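Local coordinates for protein bifunctional endo-1,4-beta-xylanase A (Neocallimastix patriciarum, PDB 2VG9) that hydrolyses internal beta-1,4-xylosidic linkages of xylan as a family 11 endo-xylanase, here in a loop-swap variant, at residues Thr39-Phe53 and Ala198-Leu212. Numbering follows the deposited sequence.
Sequences TFKAEWNAAVNRGNF and AEGWQSSGVADVTLL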
ATOM      1  N   THR A  39       0.778 -14.026  -4.085  1.00 10.81           N
ATOM      2  CA  THR A  39      -0.134 -14.301  -2.957  1.00  9.82           C
ATOM      3  C   THR A  39       0.660 -14.409  -1.631  1.00 10.69           C
ATOM      4  O   THR A  39       1.865 -14.685  -1.633  1.00 10.79           O
ATOM      5  CB  THR A  39      -1.026 -15.582  -3.198  1.00 10.64           C
ATOM      6  OG1 THR A  39      -0.202 -16.744  -3.245  1.00 10.31           O
ATOM      7  CG2 THR A  39      -1.838 -15.503  -4.486  1.00  8.94           C
ATOM      8  N   PHE A  40      -0.021 -14.191  -0.506  1.00 10.28           N
ATOM      9  CA  PHE A  40       0.561 -14.291   0.806  1.00 10.81           C
ATOM     10  C   PHE A  40      -0.548 -14.202   1.847  1.00 12.38           C
ATOM     11  O   PHE A  40      -1.659 -13.726   1.572  1.00 11.34           O
ATOM     12  CB  PHE A  40       1.577 -13.157   1.073  1.00 10.86           C
ATOM     13  CG  PHE A  40       0.964 -11.762   1.148  1.00 10.82           C
ATOM     14  CD1 PHE A  40       0.786 -11.123   2.392  1.00 10.39           C
ATOM     15  CD2 PHE A  40       0.545 -11.108  -0.001  1.00  7.36           C
ATOM     16  CE1 PHE A  40       0.251  -9.810   2.471  1.00 12.55           C
ATOM     17  CE2 PHE A  40       0.027  -9.802   0.053  1.00 12.08           C
ATOM     18  CZ  PHE A  40      -0.127  -9.146   1.295  1.00 11.89           C
ATOM     19  N   LYS A  41      -0.210 -14.644   3.053  1.00 13.25           N
ATOM     20  CA  LYS A  41      -1.054 -14.522   4.219  1.00 15.56           C
ATOM     21  C   LYS A  41      -0.168 -13.854   5.273  1.00 13.97           C
ATOM     22  O   LYS A  41       1.052 -14.071   5.309  1.00 13.48           O
ATOM     23  CB  LYS A  41      -1.443 -15.924   4.673  1.00 16.15           C
ATOM     24  CG  LYS A  41      -2.396 -16.010   5.871  1.00 22.50           C
ATOM     25  CD  LYS A  41      -2.559 -17.491   6.320  1.00 20.34           C
ATOM     26  CE  LYS A  41      -3.729 -17.643   7.305  1.00 28.00           C
ATOM     27  NZ  LYS A  41      -4.097 -19.099   7.576  1.00 29.88           N
ATOM     28  N   ALA A  42      -0.765 -13.006   6.101  1.00 14.16           N
ATOM     29  CA  ALA A  42       0.002 -12.285   7.124  1.00 14.03           C
ATOM     30  C   ALA A  42      -0.836 -12.190   8.381  1.00 15.10           C
ATOM     31  O   ALA A  42      -2.078 -12.221   8.327  1.00 15.01           O
ATOM     32  CB  ALA A  42       0.370 -10.931   6.652  1.00 13.84           C
ATOM     33  N   GLU A  43      -0.151 -12.059   9.508  1.00 14.37           N
ATOM     34  CA  GLU A  43      -0.804 -11.982  10.781  1.00 15.10           C
ATOM     35  C   GLU A  43       0.067 -11.102  11.651  1.00 14.68           C
ATOM     36  O   GLU A  43       1.291 -11.119  11.537  1.00 14.43           O
ATOM     37  CB  GLU A  43      -1.060 -13.392  11.382  1.00 15.74           C
ATOM     38  CG  GLU A  43       0.165 -14.330  11.551  1.00 19.48           C
ATOM     39  CD  GLU A  43       0.944 -14.109  12.859  1.00 24.30           C
ATOM     40  OE1 GLU A  43       2.172 -14.401  12.902  1.00 24.15           O
ATOM     41  OE2 GLU A  43       0.332 -13.637  13.856  1.00 28.41           O
ATOM     42  N   TRP A  44      -0.559 -10.272  12.471  1.00 14.04           N
ATOM     43  CA  TRP A  44       0.198  -9.370  13.301  1.00 13.67           C
ATOM     44  C   TRP A  44      -0.413  -9.278  14.682  1.00 14.55           C
ATOM     45  O   TRP A  44      -1.608  -9.426  14.844  1.00 13.83           O
ATOM     46  CB  TRP A  44       0.366  -7.991  12.636  1.00 13.17           C
ATOM     47  CG  TRP A  44      -0.896  -7.166  12.391  1.00 11.64           C
ATOM     48  CD1 TRP A  44      -1.364  -6.143  13.171  1.00 10.91           C
ATOM     49  CD2 TRP A  44      -1.809  -7.283  11.291  1.00 10.56           C
ATOM     50  NE1 TRP A  44      -2.516  -5.626  12.629  1.00 11.59           N
ATOM     51  CE2 TRP A  44      -2.825  -6.319  11.487  1.00 11.69           C
ATOM     52  CE3 TRP A  44      -1.892  -8.140  10.176  1.00 11.06           C
ATOM     53  CZ2 TRP A  44      -3.908  -6.171  10.599  1.00 11.18           C
ATOM     54  CZ3 TRP A  44      -2.973  -7.983   9.285  1.00 11.31           C
ATOM     55  CH2 TRP A  44      -3.965  -7.016   9.514  1.00 10.57           C
ATOM     56  N   ASN A  45       0.436  -9.095  15.683  1.00 16.10           N
ATOM     57  CA  ASN A  45      -0.014  -8.696  17.017  1.00 16.59           C
ATOM     58  C   ASN A  45       0.813  -7.489  17.333  1.00 15.44           C
ATOM     59  O   ASN A  45       1.994  -7.638  17.667  1.00 14.58           O
ATOM     60  CB  ASN A  45       0.242  -9.794  18.075  1.00 18.59           C
ATOM     61  CG  ASN A  45      -0.716 -10.962  17.954  1.00 22.53           C
ATOM     62  OD1 ASN A  45      -1.853 -10.903  18.449  1.00 30.36           O
ATOM     63  ND2 ASN A  45      -0.269 -12.038  17.296  1.00 25.69           N
ATOM     64  N   ALA A  46       0.223  -6.297  17.185  1.00 14.55           N
ATOM     65  CA  ALA A  46       0.892  -5.040  17.518  1.00 14.20           C
ATOM     66  C   ALA A  46      -0.035  -4.115  18.316  1.00 14.47           C
ATOM     67  O   ALA A  46       0.073  -2.890  18.230  1.00 14.25           O
ATOM     68  CB  ALA A  46       1.408  -4.339  16.262  1.00 14.30           C
ATOM     69  N   ALA A  47      -0.957  -4.709  19.077  1.00 14.78           N
ATOM     70  CA  ALA A  47      -1.895  -3.940  19.916  1.00 15.52           C
ATOM     71  C   ALA A  47      -1.198  -3.475  21.206  1.00 16.06           C
ATOM     72  O   ALA A  47      -1.540  -3.871  22.333  1.00 17.14           O
ATOM     73  CB  ALA A  47      -3.176  -4.738  20.188  1.00 15.29           C
ATOM     74  N   VAL A  48      -0.188  -2.651  20.997  1.00 16.39           N
ATOM     75  CA  VAL A  48       0.620  -2.034  22.050  1.00 16.89           C
ATOM     76  C   VAL A  48       0.892  -0.578  21.644  1.00 17.60           C
ATOM     77  O   VAL A  48       0.834  -0.236  20.448  1.00 16.03           O
ATOM     78  CB  VAL A  48       1.969  -2.800  22.242  1.00 17.81           C
ATOM     79  CG1 VAL A  48       1.734  -4.228  22.793  1.00 18.75           C
ATOM     80  CG2 VAL A  48       2.813  -2.827  20.947  1.00 17.01           C
ATOM     81  N   ASN A  49       1.169   0.293  22.624  1.00 18.15           N
ATOM     82  CA  ASN A  49       1.495   1.667  22.335  1.00 19.32           C
ATOM     83  C   ASN A  49       2.539   1.760  21.223  1.00 19.12           C
ATOM     84  O   ASN A  49       3.562   1.084  21.280  1.00 19.68           O
ATOM     85  CB  ASN A  49       2.018   2.410  23.577  1.00 20.04           C
ATOM     86  CG  ASN A  49       2.278   3.886  23.286  1.00 22.59           C
ATOM     87  OD1 ASN A  49       1.378   4.605  22.877  1.00 26.70           O
ATOM     88  ND2 ASN A  49       3.529   4.320  23.425  1.00 27.10           N
ATOM     89  N   ARG A  50       2.269   2.597  20.222  1.00 18.49           N
ATOM     90  CA  ARG A  50       3.118   2.759  19.042  1.00 18.00           C
ATOM     91  C   ARG A  50       3.468   1.475  18.276  1.00 16.54           C
ATOM     92  O   ARG A  50       4.394   1.483  17.441  1.00 14.84           O
ATOM     93  CB  ARG A  50       4.377   3.590  19.357  1.00 19.67           C
ATOM     94  CG  ARG A  50       4.030   5.020  19.826  1.00 23.59           C
ATOM     95  CD  ARG A  50       5.186   6.003  19.686  1.00 32.57           C
ATOM     96  NE  ARG A  50       5.489   6.350  18.287  1.00 37.61           N
ATOM     97  CZ  ARG A  50       4.861   7.280  17.561  1.00 39.12           C
ATOM     98  NH1 ARG A  50       3.831   7.975  18.066  1.00 40.23           N
ATOM     99  NH2 ARG A  50       5.253   7.501  16.309  1.00 38.91           N
ATOM    100  N   GLY A  51       2.724   0.390  18.531  1.00 14.72           N
ATOM    101  CA  GLY A  51       2.858  -0.826  17.717  1.00 13.85           C
ATOM    102  C   GLY A  51       2.593  -0.520  16.253  1.00 13.28           C
ATOM    103  O   GLY A  51       1.592   0.132  15.910  1.00 13.26           O
ATOM    104  N   ASN A  52       3.476  -0.999  15.379  1.00 13.29           N
ATOM    105  CA  ASN A  52       3.393  -0.723  13.946  1.00 13.51           C
ATOM    106  C   ASN A  52       3.850  -1.944  13.129  1.00 13.13           C
ATOM    107  O   ASN A  52       4.901  -2.543  13.420  1.00 12.87           O
ATOM    108  CB  ASN A  52       4.209   0.548  13.604  1.00 14.39           C
ATOM    109  CG  ASN A  52       3.814   1.180  12.278  1.00 16.16           C
ATOM    110  OD1 ASN A  52       2.862   0.748  11.613  1.00 18.97           O
ATOM    111  ND2 ASN A  52       4.541   2.238  11.892  1.00 19.62           N
ATOM    112  N   PHE A  53       3.045  -2.330  12.135  1.00 12.70           N
ATOM    113  CA  PHE A  53       3.266  -3.556  11.342  1.00 12.98           C
ATOM    114  C   PHE A  53       2.897  -3.297   9.895  1.00 13.59           C
ATOM    115  O   PHE A  53       1.908  -2.588   9.609  1.00 13.58           O
ATOM    116  CB  PHE A  53       2.381  -4.713  11.865  1.00 12.22           C
ATOM    117  CG  PHE A  53       2.494  -5.997  11.079  1.00 12.15           C
ATOM    118  CD1 PHE A  53       3.522  -6.904  11.346  1.00 12.21           C
ATOM    119  CD2 PHE A  53       1.572  -6.313  10.080  1.00 11.33           C
ATOM    120  CE1 PHE A  53       3.622  -8.096  10.634  1.00 12.13           C
ATOM    121  CE2 PHE A  53       1.670  -7.509   9.349  1.00 10.75           C
ATOM    122  CZ  PHE A  53       2.698  -8.405   9.644  1.00  9.27           C
ATOM    123  N   ALA A 198      -1.041  -4.769   3.639  1.00 11.61           N
ATOM    124  CA  ALA A 198      -1.792  -4.867   4.885  1.00 11.62           C
ATOM    125  C   ALA A 198      -0.952  -4.162   5.925  1.00 12.41           C
ATOM    126  O   ALA A 198       0.197  -4.563   6.154  1.00 13.48           O
ATOM    127  CB  ALA A 198      -2.007  -6.359   5.282  1.00 11.22           C
ATOM    128  N   GLU A 199      -1.462  -3.086   6.524  1.00 11.84           N
ATOM    129  CA  GLU A 199      -0.729  -2.469   7.642  1.00 13.82           C
ATOM    130  C   GLU A 199      -1.613  -2.243   8.870  1.00 12.72           C
ATOM    131  O   GLU A 199      -2.845  -2.105   8.739  1.00 13.20           O
ATOM    132  CB  GLU A 199       0.023  -1.191   7.228  1.00 13.41           C
ATOM    133  CG  GLU A 199      -0.840  -0.102   6.575  1.00 17.64           C
ATOM    134  CD  GLU A 199      -0.006   1.047   5.973  1.00 18.74           C
ATOM    135  OE1 GLU A 199      -0.143   2.202   6.429  1.00 27.17           O
ATOM    136  OE2 GLU A 199       0.825   0.804   5.083  1.00 23.47           O
ATOM    137  N   GLY A 200      -0.973  -2.185  10.043  1.00 12.09           N
ATOM    138  CA  GLY A 200      -1.655  -2.053  11.311  1.00 11.79           C
ATOM    139  C   GLY A 200      -0.891  -1.161  12.277  1.00 12.60           C
ATOM    140  O   GLY A 200       0.337  -1.291  12.415  1.00 13.46           O
ATOM    141  N   TRP A 201      -1.619  -0.252  12.925  1.00 10.96           N
ATOM    142  CA  TRP A 201      -1.087   0.626  13.949  1.00 11.79           C
ATOM    143  C   TRP A 201      -1.812   0.331  15.256  1.00 11.36           C
ATOM    144  O   TRP A 201      -3.051   0.430  15.309  1.00 10.55           O
ATOM    145  CB  TRP A 201      -1.321   2.076  13.569  1.00 11.54           C
ATOM    146  CG  TRP A 201      -0.925   3.071  14.641  1.00 13.11           C
ATOM    147  CD1 TRP A 201      -1.763   3.784  15.479  1.00 14.19           C
ATOM    148  CD2 TRP A 201       0.402   3.492  14.955  1.00 14.62           C
ATOM    149  NE1 TRP A 201      -1.023   4.605  16.305  1.00 12.70           N
ATOM    150  CE2 TRP A 201       0.305   4.457  15.991  1.00 15.96           C
ATOM    151  CE3 TRP A 201       1.668   3.176  14.438  1.00 14.84           C
ATOM    152  CZ2 TRP A 201       1.429   5.066  16.546  1.00 15.80           C
ATOM    153  CZ3 TRP A 201       2.782   3.792  14.984  1.00 13.71           C
ATOM    154  CH2 TRP A 201       2.655   4.733  16.027  1.00 15.01           C
ATOM    155  N   GLN A 202      -1.062  -0.061  16.288  1.00 10.74           N
ATOM    156  CA  GLN A 202      -1.650  -0.351  17.614  1.00 10.58           C
ATOM    157  C   GLN A 202      -2.842  -1.329  17.472  1.00 10.55           C
ATOM    158  O   GLN A 202      -3.878  -1.191  18.119  1.00 10.77           O
ATOM    159  CB  GLN A 202      -2.033   0.956  18.358  1.00 10.46           C
ATOM    160  CG  GLN A 202      -0.817   1.844  18.674  1.00 10.02           C
ATOM    161  CD  GLN A 202      -1.147   3.170  19.365  1.00 11.94           C
ATOM    162  OE1 GLN A 202      -2.327   3.544  19.567  1.00 14.09           O
ATOM    163  NE2 GLN A 202      -0.106   3.906  19.714  1.00  7.65           N
ATOM    164  N   SER A 203      -2.669  -2.329  16.622  1.00 10.00           N
ATOM    165  CA  SER A 203      -3.699  -3.328  16.366  1.00 10.53           C
ATOM    166  C   SER A 203      -3.106  -4.712  16.176  1.00 10.38           C
ATOM    167  O   SER A 203      -1.879  -4.867  16.063  1.00 10.55           O
ATOM    168  CB  SER A 203      -4.524  -2.958  15.105  1.00 10.80           C
ATOM    169  OG  SER A 203      -3.704  -2.992  13.943  1.00 11.13           O
ATOM    170  N   SER A 204      -3.994  -5.701  16.121  1.00  9.87           N
ATOM    171  CA  SER A 204      -3.670  -7.068  15.733  1.00 10.98           C
ATOM    172  C   SER A 204      -4.672  -7.517  14.687  1.00 11.51           C
ATOM    173  O   SER A 204      -5.814  -7.053  14.686  1.00 11.54           O
ATOM    174  CB  SER A 204      -3.739  -7.975  16.967  1.00 11.34           C
ATOM    175  OG  SER A 204      -2.810  -7.491  17.934  1.00 12.83           O
ATOM    176  N   GLY A 205      -4.261  -8.397  13.777  1.00 12.06           N
ATOM    177  CA  GLY A 205      -5.209  -8.983  12.846  1.00 11.41           C
ATOM    178  C   GLY A 205      -4.598  -9.990  11.895  1.00 12.50           C
ATOM    179  O   GLY A 205      -3.491 -10.491  12.136  1.00 13.77           O
ATOM    180  N   VAL A 206      -5.318 -10.279  10.820  1.00 13.01           N
ATOM    181  CA  VAL A 206      -4.902 -11.225   9.771  1.00 13.77           C
ATOM    182  C   VAL A 206      -5.375 -10.726   8.403  1.00 13.65           C
ATOM    183  O   VAL A 206      -6.404 -10.071   8.283  1.00 13.14           O
ATOM    184  CB  VAL A 206      -5.478 -12.691   9.973  1.00 13.89           C
ATOM    185  CG1 VAL A 206      -4.892 -13.370  11.208  1.00 14.81           C
ATOM    186  CG2 VAL A 206      -7.022 -12.673  10.098  1.00 16.30           C
ATOM    187  N   ALA A 207      -4.601 -11.048   7.365  1.00 13.41           N
ATOM    188  CA  ALA A 207      -4.982 -10.769   5.996  1.00 12.37           C
ATOM    189  C   ALA A 207      -4.523 -11.986   5.248  1.00 12.37           C
ATOM    190  O   ALA A 207      -3.316 -12.278   5.213  1.00 14.61           O
ATOM    191  CB  ALA A 207      -4.264  -9.524   5.453  1.00 11.96           C
ATOM    192  N   ASP A 208      -5.463 -12.691   4.629  1.00 10.84           N
ATOM    193  CA  ASP A 208      -5.101 -13.841   3.856  1.00 10.56           C
ATOM    194  C   ASP A 208      -5.411 -13.525   2.401  1.00 10.32           C
ATOM    195  O   ASP A 208      -6.563 -13.589   1.994  1.00  9.30           O
ATOM    196  CB  ASP A 208      -5.791 -15.103   4.396  1.00 10.35           C
ATOM    197  CG  ASP A 208      -5.424 -16.354   3.613  1.00 13.01           C
ATOM    198  OD1 ASP A 208      -4.448 -16.357   2.814  1.00 11.05           O
ATOM    199  OD2 ASP A 208      -6.144 -17.337   3.789  1.00 15.85           O
ATOM    200  N   VAL A 209      -4.364 -13.160   1.644  1.00  9.28           N
ATOM    201  CA  VAL A 209      -4.496 -12.810   0.208  1.00  9.15           C
ATOM    202  C   VAL A 209      -4.339 -14.028  -0.713  1.00 10.04           C
ATOM    203  O   VAL A 209      -3.219 -14.475  -1.013  1.00  9.31           O
ATOM    204  CB  VAL A 209      -3.522 -11.623  -0.169  1.00  9.05           C
ATOM    205  CG1 VAL A 209      -3.684 -11.163  -1.644  1.00  7.61           C
ATOM    206  CG2 VAL A 209      -3.734 -10.443   0.791  1.00  8.45           C
ATOM    207  N   THR A 210      -5.471 -14.554  -1.189  1.00 10.63           N
ATOM    208  CA  THR A 210      -5.473 -15.827  -1.878  1.00 10.97           C
ATOM    209  C   THR A 210      -5.405 -15.619  -3.363  1.00 11.14           C
ATOM    210  O   THR A 210      -5.085 -16.548  -4.090  1.00 10.90           O
ATOM    211  CB  THR A 210      -6.710 -16.652  -1.529  1.00 12.66           C
ATOM    212  OG1 THR A 210      -7.891 -15.869  -1.798  1.00 12.41           O
ATOM    213  CG2 THR A 210      -6.684 -17.054  -0.058  1.00 13.16           C
ATOM    214  N   LEU A 211      -5.695 -14.399  -3.814  1.00  9.65           N
ATOM    215  CA  LEU A 211      -5.527 -14.032  -5.218  1.00  8.74           C
ATOM    216  C   LEU A 211      -4.888 -12.681  -5.266  1.00  7.69           C
ATOM    217  O   LEU A 211      -5.381 -11.756  -4.636  1.00  8.20           O
ATOM    218  CB  LEU A 211      -6.893 -13.942  -5.924  1.00  8.44           C
ATOM    219  CG  LEU A 211      -7.064 -13.895  -7.437  1.00 10.81           C
ATOM    220  CD1 LEU A 211      -8.608 -13.930  -7.747  1.00 14.43           C
ATOM    221  CD2 LEU A 211      -6.433 -12.704  -8.127  1.00 13.87           C
ATOM    222  N   LEU A 212      -3.802 -12.557  -6.019  1.00  7.09           N
ATOM    223  CA  LEU A 212      -3.188 -11.252  -6.269  1.00  8.56           C
ATOM    224  C   LEU A 212      -2.496 -11.279  -7.608  1.00  8.79           C
ATOM    225  O   LEU A 212      -1.569 -12.043  -7.814  1.00  8.59           O
ATOM    226  CB  LEU A 212      -2.200 -10.838  -5.164  1.00  8.04           C
ATOM    227  CG  LEU A 212      -1.563  -9.465  -5.349  1.00  8.12           C
ATOM    228  CD1 LEU A 212      -2.600  -8.402  -5.639  1.00  4.05           C
ATOM    229  CD2 LEU A 212      -0.729  -9.098  -4.090  1.00 10.01           C
TER
HETATM  230  O   HOH W   1      -3.181 -11.548  14.945  1.00 21.28           O
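Trp44 lies flat across the backbone of Ser204 to Val206, and Gly205 and Gly200 make this possible: Gly205 CA sits 3.8 Å from the centroid of the six-membered ring, a CH-pi contact over the face, where a side chain would strike CZ2, and one on Gly200 would strike NE1. With CG between the backbone N and the carbonyl carbon (chi1 64°), the indole swings over the neighbouring strand, and NE1 donates in the ring plane to Ser203 OG at 3.2 Å. That hydroxyl also bonds Asn90 O, tying in strand 89-100. An alanine in place of Trp44 would probably strip Ser203 OG of its indole partner and open a gap above Gly205.

Beneath, strands 40-45 and 203-212 run antiparallel, with paired backbone bonds at Phe40-Val209, Ala42-Ala207 and Trp44-Gly205. A water bridges Trp44 O and Gly205 O. Further along, Val209 CG2 rests over one face of the Phe40 ring, 3.9 Å from CZ.

Past the corner at Trp201 and Gln202, the second sheet begins: Phe53 pairs with Gly200, and Gln202 N reaches Gly51 O at 2.7 Å. Outside, Trp201 CH2 meets the centre of the Arg50 guanidinium face, 3.7 Å from CZ, the two planes steeply inclined at 76°. The indole is thus one of the groups bridging the jelly roll's two sheets, alongside the chain's own turn, its buried N-H paid for by Ser203 OG while its face packs on backbone.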